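Local coordinates for epsin-1 (Saccharomyces cerevisiae, PDB 5LOZ), which binds membranes enriched in phosphatidylinositol bisphosphates through its ENTH domain, the part present here, and is required for endocytosis and actin localization, at residues K48-K53 / A61-V66; T65-L70 / K114-L119. All coordinates share one frame; numbering follows the deposited sequence.

Overall arrangement
Both contacts are built on helix 57-73, which runs through the middle of this all-helical ENTH domain. In contact 1 the middle of that helix, 61-66, meets the C-terminal end of helix 36-50, its predecessor in the chain; in contact 2 the next turns, 65-70, meet helix 106-121, which comes much later. The two segments on helix 57-73 share T65 and V66, and the contact centres are about 11 Å apart. L50 CD2 lies 3.5 Å from I67 CD1, and L64 also touches L116, which makes the two contacts parts of one continuous apolar core. Helix 57-73 thus ties neighbouring layers of the alpha-alpha superhelix together.

Contact 1: residues K48-K53 / A61-V66; sequences KRLNDK and AKALTV
R49 and L50, at the end of helix 36-50, both close on the methyl of A63, whose CB points at the incoming helix. R49 CB stands 3.8 Å from A63 CB, and L50 CD1 reaches A63 CB at 3.8 Å as well. With only a methyl between them, the backbones come close, the CA atoms of R49 and A63 being 6.2 Å apart. The contact carries on into the next residue, L64, whose CD2 lies 3.7 Å from L50 CD1, the two leucine side chains roughly perpendicular. L50 CD1 therefore rests against both A63 and L64, while the L50 side chain also packs on I67 and L92. The first torsion of L50 (chi1 -114°) lies far from the usual staggered values, an eclipsed shape that accompanies this buried fit.

This is an alpha-alpha hairpin of the ENTH superhelix: helix 36-50 ends, the chain turns, and helix 57-73 comes back alongside it in roughly the opposite sense. N51 is the first residue to leave helical backbone angles.

Away from the apolar patch the contact opens out. R49 touches A63 through CB alone; CG lies beside its backbone N (chi1 -69°) and a second bend at chi2 carries the guanidinium away, where NE bonds to T14 OG1 and NH2 to the carbonyl O of R11. The arginine thereby links the helix end to the N-terminal part of the domain. Beyond the helix the chain runs along the surface. There D52 OD1 accepts a bent bond from K53 N at 3.1 Å, and D52 OD2 bonds to H59 ND1 near the start of helix 57-73.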
ATOM      1  N   LYS A  48      -9.924   1.520  -1.417  1.00 14.37           N
ATOM      2  CA  LYS A  48     -10.474   2.688  -2.104  1.00 15.44           C
ATOM      3  C   LYS A  48      -9.433   3.461  -2.907  1.00 13.78           C
ATOM      4  O   LYS A  48      -9.691   3.851  -4.019  1.00 15.68           O
ATOM      5  CB  LYS A  48     -11.182   3.632  -1.122  1.00 17.76           C
ATOM      6  CG  LYS A  48     -12.517   3.078  -0.619  1.00 21.98           C
ATOM      7  CD  LYS A  48     -12.956   3.739   0.659  1.00 25.81           C
ATOM      8  CE  LYS A  48     -14.339   3.244   1.085  1.00 30.52           C
ATOM      9  NZ  LYS A  48     -14.552   3.558   2.525  1.00 33.01           N
ATOM     10  N   ARG A  49      -8.272   3.694  -2.330  1.00 14.25           N
ATOM     11  CA  ARG A  49      -7.239   4.495  -2.985  1.00 14.88           C
ATOM     12  C   ARG A  49      -6.739   3.784  -4.261  1.00 16.98           C
ATOM     13  O   ARG A  49      -6.570   4.398  -5.303  1.00 16.53           O
ATOM     14  CB  ARG A  49      -6.063   4.769  -2.036  1.00 13.38           C
ATOM     15  CG  ARG A  49      -6.327   5.688  -0.880  1.00 15.77           C
ATOM     16  CD  ARG A  49      -6.670   7.074  -1.319  1.00 16.36           C
ATOM     17  NE  ARG A  49      -6.363   8.081  -0.332  1.00 17.24           N
ATOM     18  CZ  ARG A  49      -6.957   9.256  -0.202  1.00 18.30           C
ATOM     19  NH1 ARG A  49      -7.982   9.598  -0.966  1.00 16.66           N
ATOM     20  NH2 ARG A  49      -6.530  10.090   0.731  1.00 17.85           N
ATOM     21  N   LEU A  50      -6.531   2.468  -4.147  1.00 16.82           N
ATOM     22  CA  LEU A  50      -6.082   1.611  -5.253  1.00 18.10           C
ATOM     23  C   LEU A  50      -7.020   1.639  -6.440  1.00 17.31           C
ATOM     24  O   LEU A  50      -6.610   1.450  -7.576  1.00 18.12           O
ATOM     25  CB  LEU A  50      -5.992   0.150  -4.763  1.00 18.72           C
ATOM     26  CG  LEU A  50      -4.679  -0.594  -4.657  1.00 21.74           C
ATOM     27  CD1 LEU A  50      -3.529   0.316  -4.701  1.00 13.21           C
ATOM     28  CD2 LEU A  50      -4.681  -1.630  -3.419  1.00 16.54           C
ATOM     29  N   ASN A  51      -8.291   1.845  -6.150  1.00 18.95           N
ATOM     30  CA  ASN A  51      -9.339   1.839  -7.137  1.00 19.02           C
ATOM     31  C   ASN A  51      -9.639   3.204  -7.721  1.00 19.97           C
ATOM     32  O   ASN A  51     -10.523   3.342  -8.552  1.00 19.77           O
ATOM     33  CB  ASN A  51     -10.626   1.214  -6.554  1.00 17.22           C
ATOM     34  CG  ASN A  51     -10.596  -0.315  -6.570  1.00 20.56           C
ATOM     35  OD1 ASN A  51     -10.859  -0.933  -7.595  1.00 26.52           O
ATOM     36  ND2 ASN A  51     -10.256  -0.921  -5.432  1.00 15.96           N
ATOM     37  N   ASP A  52      -8.845   4.206  -7.362  1.00 20.50           N
ATOM     38  CA  ASP A  52      -9.047   5.560  -7.882  1.00 21.84           C
ATOM     39  C   ASP A  52      -8.703   5.721  -9.362  1.00 23.41           C
ATOM     40  O   ASP A  52      -7.981   4.919  -9.953  1.00 22.63           O
ATOM     41  CB  ASP A  52      -8.246   6.566  -7.085  1.00 23.69           C
ATOM     42  CG  ASP A  52      -9.100   7.680  -6.537  1.00 30.37           C
ATOM     43  OD1 ASP A  52      -9.936   8.221  -7.327  1.00 38.64           O
ATOM     44  OD2 ASP A  52      -8.924   8.000  -5.321  1.00 35.42           O
ATOM     45  N   LYS A  53      -9.212   6.803  -9.944  1.00 24.81           N
ATOM     46  CA  LYS A  53      -9.030   7.070 -11.367  0.60 24.66           C
ATOM     47  C   LYS A  53      -7.616   7.572 -11.684  1.00 23.86           C
ATOM     48  O   LYS A  53      -6.908   8.051 -10.807  1.00 24.81           O
ATOM     49  CB  LYS A  53     -10.112   8.029 -11.899  0.60 25.47           C
ATOM     50  CG  LYS A  53     -10.055   9.458 -11.379  0.60 27.66           C
ATOM     51  CD  LYS A  53     -11.366  10.240 -11.622  0.60 29.60           C
ATOM     52  CE  LYS A  53     -11.881  10.142 -13.062  0.60 31.21           C
ATOM     53  NZ  LYS A  53     -13.090   9.248 -13.186  0.60 30.52           N
ATOM     54  N   ALA A  61      -0.278   5.002  -6.278  1.00 10.09           N
ATOM     55  CA  ALA A  61       1.125   4.813  -5.969  1.00 10.00           C
ATOM     56  C   ALA A  61       1.369   4.727  -4.466  1.00  9.91           C
ATOM     57  O   ALA A  61       2.064   3.820  -4.009  1.00  9.32           O
ATOM     58  CB  ALA A  61       1.959   5.932  -6.581  1.00  9.84           C
ATOM     59  N   LYS A  62       0.817   5.669  -3.698  1.00  7.68           N
ATOM     60  CA  LYS A  62       1.127   5.757  -2.276  1.00  9.67           C
ATOM     61  C   LYS A  62       0.473   4.590  -1.484  1.00  9.55           C
ATOM     62  O   LYS A  62       1.074   4.060  -0.558  1.00 10.34           O
ATOM     63  CB  LYS A  62       0.710   7.102  -1.721  1.00  8.88           C
ATOM     64  CG  LYS A  62       1.447   8.266  -2.355  1.00 10.45           C
ATOM     65  CD  LYS A  62       0.887   9.590  -1.920  1.00 13.35           C
ATOM     66  CE  LYS A  62       1.442  10.037  -0.573  1.00 11.56           C
ATOM     67  NZ  LYS A  62       0.963  11.411  -0.213  1.00 14.36           N
ATOM     68  N   ALA A  63      -0.722   4.203  -1.889  1.00  9.01           N
ATOM     69  CA  ALA A  63      -1.404   3.058  -1.343  1.00  9.54           C
ATOM     70  C   ALA A  63      -0.528   1.806  -1.521  1.00 10.27           C
ATOM     71  O   ALA A  63      -0.345   1.024  -0.578  1.00  8.57           O
ATOM     72  CB  ALA A  63      -2.741   2.855  -1.984  1.00  9.88           C
ATOM     73  N   LEU A  64       0.066   1.657  -2.701  1.00  9.88           N
ATOM     74  CA  LEU A  64       0.933   0.524  -2.986  1.00 11.23           C
ATOM     75  C   LEU A  64       2.168   0.558  -2.152  1.00 12.24           C
ATOM     76  O   LEU A  64       2.656  -0.508  -1.702  1.00  9.98           O
ATOM     77  CB  LEU A  64       1.282   0.468  -4.484  1.00 11.97           C
ATOM     78  CG  LEU A  64       0.170   0.085  -5.478  1.00 11.32           C
ATOM     79  CD1 LEU A  64       0.616   0.363  -6.935  1.00 10.22           C
ATOM     80  CD2 LEU A  64      -0.259  -1.403  -5.313  1.00 10.64           C
ATOM     81  N   THR A  65       2.702   1.752  -1.904  1.00 10.99           N
ATOM     82  CA  THR A  65       3.858   1.945  -0.989  1.00 11.83           C
ATOM     83  C   THR A  65       3.520   1.553   0.447  1.00 10.75           C
ATOM     84  O   THR A  65       4.306   0.882   1.118  1.00 10.04           O
ATOM     85  CB  THR A  65       4.377   3.413  -0.992  1.00 13.49           C
ATOM     86  OG1 THR A  65       4.726   3.771  -2.334  1.00 14.82           O
ATOM     87  CG2 THR A  65       5.567   3.588  -0.113  1.00 15.60           C
ATOM     88  N   VAL A  66       2.348   1.974   0.906  1.00  9.39           N
ATOM     89  CA  VAL A  66       1.867   1.583   2.201  1.00 10.73           C
ATOM     90  C   VAL A  66       1.710   0.061   2.260  1.00 11.47           C
ATOM     91  O   VAL A  66       2.202  -0.574   3.215  1.00 11.04           O
ATOM     92  CB  VAL A  66       0.544   2.295   2.549  1.00 11.82           C
ATOM     93  CG1 VAL A  66      -0.019   1.785   3.827  1.00 12.67           C
ATOM     94  CG2 VAL A  66       0.770   3.812   2.606  1.00 11.90           C
TER

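Contact 2: residues T65-L70 / K114-L119; sequences TVIDYL and KELTAL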
ATOM      1  N   THR A  65       2.702   1.752  -1.904  1.00 10.99           N
ATOM      2  CA  THR A  65       3.858   1.945  -0.989  1.00 11.83           C
ATOM      3  C   THR A  65       3.520   1.553   0.447  1.00 10.75           C
ATOM      4  O   THR A  65       4.306   0.882   1.118  1.00 10.04           O
ATOM      5  CB  THR A  65       4.377   3.413  -0.992  1.00 13.49           C
ATOM      6  OG1 THR A  65       4.726   3.771  -2.334  1.00 14.82           O
ATOM      7  CG2 THR A  65       5.567   3.588  -0.113  1.00 15.60           C
ATOM      8  N   VAL A  66       2.348   1.974   0.906  1.00  9.39           N
ATOM      9  CA  VAL A  66       1.867   1.583   2.201  1.00 10.73           C
ATOM     10  C   VAL A  66       1.710   0.061   2.260  1.00 11.47           C
ATOM     11  O   VAL A  66       2.202  -0.574   3.215  1.00 11.04           O
ATOM     12  CB  VAL A  66       0.544   2.295   2.549  1.00 11.82           C
ATOM     13  CG1 VAL A  66      -0.019   1.785   3.827  1.00 12.67           C
ATOM     14  CG2 VAL A  66       0.770   3.812   2.606  1.00 11.90           C
ATOM     15  N   ILE A  67       1.054  -0.539   1.244  1.00 10.24           N
ATOM     16  CA  ILE A  67       0.871  -2.004   1.257  1.00  9.57           C
ATOM     17  C   ILE A  67       2.209  -2.780   1.323  1.00 10.00           C
ATOM     18  O   ILE A  67       2.345  -3.779   2.035  1.00 10.00           O
ATOM     19  CB  ILE A  67      -0.014  -2.497   0.121  1.00 11.31           C
ATOM     20  CG1 ILE A  67      -1.401  -1.880   0.225  1.00 12.82           C
ATOM     21  CG2 ILE A  67      -0.073  -4.056   0.122  1.00  7.46           C
ATOM     22  CD1 ILE A  67      -2.271  -2.105  -0.947  1.00 12.43           C
ATOM     23  N   ASP A  68       3.209  -2.302   0.578  1.00 11.38           N
ATOM     24  CA  ASP A  68       4.531  -2.915   0.569  1.00 11.38           C
ATOM     25  C   ASP A  68       5.125  -2.911   1.979  1.00 11.57           C
ATOM     26  O   ASP A  68       5.651  -3.958   2.429  1.00 14.45           O
ATOM     27  CB  ASP A  68       5.432  -2.223  -0.442  1.00 12.89           C
ATOM     28  CG  ASP A  68       6.887  -2.581  -0.267  1.00 15.14           C
ATOM     29  OD1 ASP A  68       7.230  -3.676  -0.721  1.00 23.20           O
ATOM     30  OD2 ASP A  68       7.645  -1.811   0.399  1.00 18.26           O
ATOM     31  N   TYR A  69       5.064  -1.769   2.669  1.00 11.37           N
ATOM     32  CA  TYR A  69       5.606  -1.644   4.007  1.00 10.59           C
ATOM     33  C   TYR A  69       4.852  -2.567   4.988  1.00 10.87           C
ATOM     34  O   TYR A  69       5.446  -3.188   5.871  1.00 10.28           O
ATOM     35  CB  TYR A  69       5.531  -0.224   4.503  1.00 12.02           C
ATOM     36  CG  TYR A  69       6.451   0.071   5.663  1.00 15.18           C
ATOM     37  CD1 TYR A  69       7.775   0.407   5.450  1.00 17.67           C
ATOM     38  CD2 TYR A  69       6.001   0.020   6.970  1.00 15.48           C
ATOM     39  CE1 TYR A  69       8.631   0.696   6.491  1.00 19.38           C
ATOM     40  CE2 TYR A  69       6.858   0.309   8.039  1.00 17.09           C
ATOM     41  CZ  TYR A  69       8.183   0.642   7.785  1.00 18.38           C
ATOM     42  OH  TYR A  69       9.099   0.943   8.772  1.00 23.43           O
ATOM     43  N   LEU A  70       3.538  -2.649   4.809  1.00  8.67           N
ATOM     44  CA  LEU A  70       2.690  -3.402   5.686  1.00  9.55           C
ATOM     45  C   LEU A  70       2.985  -4.904   5.629  1.00 10.44           C
ATOM     46  O   LEU A  70       2.942  -5.577   6.654  1.00  9.11           O
ATOM     47  CB  LEU A  70       1.217  -3.165   5.346  1.00  6.98           C
ATOM     48  CG  LEU A  70       0.562  -1.863   5.788  1.00  9.08           C
ATOM     49  CD1 LEU A  70      -0.936  -1.832   5.484  1.00  8.14           C
ATOM     50  CD2 LEU A  70       0.816  -1.645   7.291  1.00 11.90           C
ATOM     51  N   LYS A 114       4.407  -4.178  -9.582  1.00 12.11           N
ATOM     52  CA  LYS A 114       5.228  -5.333 -10.020  1.00 10.62           C
ATOM     53  C   LYS A 114       6.115  -5.799  -8.860  1.00 12.37           C
ATOM     54  O   LYS A 114       6.306  -7.014  -8.685  1.00  7.48           O
ATOM     55  CB  LYS A 114       6.077  -4.992 -11.219  1.00 11.38           C
ATOM     56  CG  LYS A 114       5.300  -4.846 -12.527  1.00 14.11           C
ATOM     57  CD  LYS A 114       6.186  -4.358 -13.632  1.00 16.70           C
ATOM     58  CE  LYS A 114       5.397  -3.779 -14.807  1.00 21.78           C
ATOM     59  NZ  LYS A 114       6.269  -3.340 -15.993  1.00 21.14           N
ATOM     60  N   GLU A 115       6.651  -4.864  -8.056  1.00 12.90           N
ATOM     61  CA  GLU A 115       7.430  -5.230  -6.883  1.00 14.24           C
ATOM     62  C   GLU A 115       6.605  -5.985  -5.875  1.00 13.91           C
ATOM     63  O   GLU A 115       7.038  -7.012  -5.312  1.00 13.48           O
ATOM     64  CB  GLU A 115       8.040  -3.983  -6.216  1.00 14.08           C
ATOM     65  CG  GLU A 115       9.181  -3.388  -6.992  1.00 20.10           C
ATOM     66  CD  GLU A 115       9.719  -2.113  -6.361  1.00 28.02           C
ATOM     67  OE1 GLU A 115       8.916  -1.337  -5.753  1.00 30.84           O
ATOM     68  OE2 GLU A 115      10.935  -1.881  -6.490  1.00 30.17           O
ATOM     69  N   LEU A 116       5.400  -5.510  -5.644  1.00 13.66           N
ATOM     70  CA  LEU A 116       4.532  -6.100  -4.602  1.00 13.68           C
ATOM     71  C   LEU A 116       4.129  -7.523  -4.972  1.00 14.77           C
ATOM     72  O   LEU A 116       4.266  -8.442  -4.148  1.00 10.53           O
ATOM     73  CB  LEU A 116       3.335  -5.197  -4.354  1.00 14.29           C
ATOM     74  CG  LEU A 116       2.295  -5.500  -3.315  1.00 18.16           C
ATOM     75  CD1 LEU A 116       2.904  -5.836  -1.949  1.00 15.01           C
ATOM     76  CD2 LEU A 116       1.345  -4.243  -3.288  1.00 16.80           C
ATOM     77  N   THR A 117       3.704  -7.726  -6.218  1.00 14.05           N
ATOM     78  CA  THR A 117       3.340  -9.056  -6.688  1.00 15.75           C
ATOM     79  C   THR A 117       4.507 -10.019  -6.798  1.00 14.22           C
ATOM     80  O   THR A 117       4.375 -11.228  -6.478  1.00 14.92           O
ATOM     81  CB  THR A 117       2.571  -9.008  -8.062  1.00 16.01           C
ATOM     82  OG1 THR A 117       3.422  -8.486  -9.076  1.00 16.15           O
ATOM     83  CG2 THR A 117       1.325  -8.125  -7.959  1.00 19.18           C
ATOM     84  N   ALA A 118       5.673  -9.521  -7.207  1.00 12.95           N
ATOM     85  CA  ALA A 118       6.879 -10.326  -7.192  1.00 13.17           C
ATOM     86  C   ALA A 118       7.205 -10.780  -5.753  1.00 13.29           C
ATOM     87  O   ALA A 118       7.528 -11.986  -5.516  1.00 11.72           O
ATOM     88  CB  ALA A 118       8.071  -9.588  -7.785  1.00 10.55           C
ATOM     89  N   LEU A 119       7.141  -9.849  -4.790  1.00 12.31           N
ATOM     90  CA  LEU A 119       7.400 -10.183  -3.421  1.00 11.51           C
ATOM     91  C   LEU A 119       6.392 -11.208  -2.874  1.00 12.71           C
ATOM     92  O   LEU A 119       6.774 -12.135  -2.138  1.00 11.72           O
ATOM     93  CB  LEU A 119       7.436  -8.947  -2.543  1.00 12.88           C
ATOM     94  CG  LEU A 119       7.750  -9.146  -1.053  1.00 14.05           C
ATOM     95  CD1 LEU A 119       9.118  -9.898  -0.869  1.00 14.72           C
ATOM     96  CD2 LEU A 119       7.786  -7.776  -0.259  1.00  8.96           C
TER
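L116 brings both of its methyls to helix 57-73. CD2 presses on the CG2 methyl of I67 at 3.7 Å, and CD1 touches the same CG2 at 4.0 Å while also meeting the backbone of D68 at its CA. The side chains of I67 and L116 meet with one lying across the other. In L116 the CG is trans to the backbone N (chi1 -178°), which extends the fork across the gap. L119, one turn on, adds a looser touch: its CD2 is 4.2 Å from D68 OD1, a contact of methyl with carboxylate oxygen.

Outside this first shell, D68 OD2 makes a salt bridge with R72, one turn along its own helix, and L119 also packs on R72 as well as on I71. E115 brings a second acid near D68, their OD1 and OE1 5.8 Å apart, and the arginine would probably ease the repulsion between them. On the inner side I67 leans on L46 and L50 of helix 36-50, and L116 extends its packing to L64 and I71. T65 OG1 bonds to K112 NZ, a polar link between the two helices.

The axes of segments 65-70 and 114-119 run in the same sense, inclined by 25° and 10.1 Å apart at closest approach, the kind of helix-on-helix layering that builds the alpha-alpha superhelix of the ENTH domain.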